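PDB 3BVO: iron-sulfur cluster co-chaperone protein HscB from Homo sapiens, which acts as a J-type co-chaperone in mitochondrial iron-sulfur cluster assembly, forming an iron-sulfur transfer complex with ISCU and HSPA9. Local coordinates for residues A[167-171]-A[186-190]. Residues are numbered along the deposited sequence; the frame is centred on the assembly and turned at random.
Sequences FTDNV and ILTKM
Phe167 reaches across to helix 180-203 and lays its ring against the aliphatic part of Lys189, whose CB sits over one face, offset toward the rim, 4.0 Å above the plane. Extended beyond CG, the lysine chain crosses the phenylalanine at about a right angle and brings CD to within 3.6 Å of Phe167 CZ. The root of the ring is met by two other side chains: Ile186 CG2 approaches CD1 obliquely, and Met190, a selenomethionine, passes in the opposite direction with its CG 3.6 Å from Phe167 CB. The chi1 of Ile186 (-45°) sets CG2 anti to the backbone N and against the ring, and the extended chi2 (173°) carries CD1 to Asn170 CB at 3.5 Å. Val171 turns its two methyls to different partners, CG2 to Leu187 CG at 3.7 Å and CG1 to the selenium of Met190. No hydrogen bond links the segments; the contact is apolar. Cut back to an alanine, Phe167 would probably leave a gap between the helices and Lys189 CB and CD without the ring they pack against. Segments 167-171 and 186-190 run antiparallel at 156°, their axes 9.9 Å apart at closest approach, packing as an antiparallel helical hairpin within the HscB C-terminal domain; on the flank of Leu187 and Met190, helix 106-116 adds Leu107, Leu111 and Leu114, while Phe55 from a loop touches Val171.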
ATOM      1  N   PHE A 167       8.415  -8.230  13.294  1.00 71.62           N
ATOM      2  CA  PHE A 167       7.355  -8.666  12.414  1.00 71.96           C
ATOM      3  C   PHE A 167       7.680  -8.412  10.959  1.00 72.30           C
ATOM      4  O   PHE A 167       7.350  -9.234  10.118  1.00 74.30           O
ATOM      5  CB  PHE A 167       6.019  -8.005  12.757  1.00 72.87           C
ATOM      6  CG  PHE A 167       5.349  -8.576  13.965  1.00 74.88           C
ATOM      7  CD1 PHE A 167       5.480  -9.919  14.285  1.00 76.44           C
ATOM      8  CD2 PHE A 167       4.571  -7.771  14.774  1.00 77.08           C
ATOM      9  CE1 PHE A 167       4.866 -10.430  15.397  1.00 76.74           C
ATOM     10  CE2 PHE A 167       3.947  -8.280  15.884  1.00 73.55           C
ATOM     11  CZ  PHE A 167       4.097  -9.608  16.196  1.00 75.46           C
ATOM     12  N   THR A 168       8.292  -7.269  10.658  1.00 70.92           N
ATOM     13  CA  THR A 168       8.660  -6.937   9.300  1.00 69.60           C
ATOM     14  C   THR A 168       9.653  -7.952   8.764  1.00 70.06           C
ATOM     15  O   THR A 168       9.434  -8.512   7.691  1.00 71.26           O
ATOM     16  CB  THR A 168       9.211  -5.534   9.213  1.00 69.73           C
ATOM     17  OG1 THR A 168       8.145  -4.619   9.463  1.00 73.88           O
ATOM     18  CG2 THR A 168       9.769  -5.250   7.827  1.00 71.62           C
ATOM     19  N   ASP A 169      10.717  -8.217   9.521  1.00 69.67           N
ATOM     20  CA  ASP A 169      11.666  -9.282   9.186  1.00 69.74           C
ATOM     21  C   ASP A 169      10.928 -10.584   8.877  1.00 69.95           C
ATOM     22  O   ASP A 169      11.208 -11.247   7.881  1.00 70.50           O
ATOM     23  CB  ASP A 169      12.632  -9.555  10.343  1.00 69.82           C
ATOM     24  CG  ASP A 169      13.517  -8.372  10.691  1.00 73.04           C
ATOM     25  OD1 ASP A 169      13.442  -7.312  10.032  1.00 75.88           O
ATOM     26  OD2 ASP A 169      14.302  -8.510  11.655  1.00 78.95           O
ATOM     27  N   ASN A 170       9.990 -10.947   9.740  1.00 69.51           N
ATOM     28  CA  ASN A 170       9.312 -12.223   9.622  1.00 70.47           C
ATOM     29  C   ASN A 170       8.489 -12.341   8.364  1.00 71.04           C
ATOM     30  O   ASN A 170       8.584 -13.341   7.637  1.00 71.99           O
ATOM     31  CB  ASN A 170       8.422 -12.468  10.838  1.00 70.48           C
ATOM     32  CG  ASN A 170       9.215 -12.755  12.079  1.00 71.81           C
ATOM     33  OD1 ASN A 170      10.443 -12.835  12.040  1.00 71.42           O
ATOM     34  ND2 ASN A 170       8.523 -12.906  13.196  1.00 76.04           N
ATOM     35  N   VAL A 171       7.671 -11.321   8.121  1.00 70.25           N
ATOM     36  CA  VAL A 171       6.783 -11.313   6.973  1.00 68.60           C
ATOM     37  C   VAL A 171       7.609 -11.214   5.676  1.00 67.21           C
ATOM     38  O   VAL A 171       7.202 -11.737   4.646  1.00 66.48           O
ATOM     39  CB  VAL A 171       5.703 -10.205   7.092  1.00 67.58           C
ATOM     40  CG1 VAL A 171       6.245  -8.865   6.677  1.00 65.92           C
ATOM     41  CG2 VAL A 171       4.504 -10.544   6.241  1.00 70.00           C
ATOM     42  N   ILE A 186       1.148 -13.011  10.231  1.00 68.45           N
ATOM     43  CA  ILE A 186       1.934 -11.888  10.723  1.00 68.09           C
ATOM     44  C   ILE A 186       1.344 -10.539  10.343  1.00 69.35           C
ATOM     45  O   ILE A 186       1.329  -9.632  11.167  1.00 70.50           O
ATOM     46  CB  ILE A 186       3.376 -11.956  10.254  1.00 67.65           C
ATOM     47  CG1 ILE A 186       3.917 -13.380  10.428  1.00 66.77           C
ATOM     48  CG2 ILE A 186       4.208 -10.967  11.023  1.00 67.86           C
ATOM     49  CD1 ILE A 186       5.272 -13.598   9.834  1.00 67.94           C
ATOM     50  N   LEU A 187       0.832 -10.401   9.119  1.00 69.12           N
ATOM     51  CA  LEU A 187       0.254  -9.121   8.711  1.00 68.27           C
ATOM     52  C   LEU A 187      -0.977  -8.779   9.532  1.00 68.69           C
ATOM     53  O   LEU A 187      -1.183  -7.619   9.870  1.00 69.75           O
ATOM     54  CB  LEU A 187      -0.024  -9.055   7.207  1.00 67.55           C
ATOM     55  CG  LEU A 187       1.231  -8.852   6.336  1.00 66.13           C
ATOM     56  CD1 LEU A 187       0.981  -9.300   4.919  1.00 65.19           C
ATOM     57  CD2 LEU A 187       1.762  -7.416   6.337  1.00 63.03           C
ATOM     58  N   THR A 188      -1.777  -9.779   9.885  1.00 68.68           N
ATOM     59  CA  THR A 188      -2.911  -9.533  10.779  1.00 69.55           C
ATOM     60  C   THR A 188      -2.423  -9.036  12.138  1.00 69.77           C
ATOM     61  O   THR A 188      -3.125  -8.300  12.823  1.00 69.58           O
ATOM     62  CB  THR A 188      -3.833 -10.785  10.963  1.00 69.68           C
ATOM     63  OG1 THR A 188      -4.239 -11.277   9.688  1.00 70.50           O
ATOM     64  CG2 THR A 188      -5.091 -10.426  11.728  1.00 67.14           C
ATOM     65  N   LYS A 189      -1.215  -9.438  12.521  1.00 70.47           N
ATOM     66  CA  LYS A 189      -0.639  -8.982  13.776  1.00 71.38           C
ATOM     67  C   LYS A 189      -0.215  -7.549  13.624  1.00 72.92           C
ATOM     68  O   LYS A 189      -0.513  -6.717  14.455  1.00 72.61           O
ATOM     69  CB  LYS A 189       0.550  -9.841  14.204  1.00 70.89           C
ATOM     70  CG  LYS A 189       0.179 -11.196  14.782  1.00 68.58           C
ATOM     71  CD  LYS A 189       1.393 -11.879  15.361  1.00 66.67           C
ATOM     72  CE  LYS A 189       1.111 -13.328  15.714  1.00 70.13           C
ATOM     73  NZ  LYS A 189       2.287 -13.925  16.411  1.00 72.49           N
HETATM   74  N   MSE A 190       0.469  -7.255  12.535  1.00 76.35           N
HETATM   75  CA  MSE A 190       0.972  -5.912  12.323  1.00 80.72           C
HETATM   76  C   MSE A 190      -0.156  -4.894  12.310  1.00 79.30           C
HETATM   77  O   MSE A 190       0.051  -3.724  12.656  1.00 79.89           O
HETATM   78  CB  MSE A 190       1.768  -5.837  11.039  1.00 79.31           C
HETATM   79  CG  MSE A 190       3.120  -6.494  11.134  1.00 79.29           C
HETATM   80 SE   MSE A 190       3.956  -6.589   9.359  1.00 89.39          SE
HETATM   81  CE  MSE A 190       3.652  -4.740   8.745  1.00 69.66           C
TER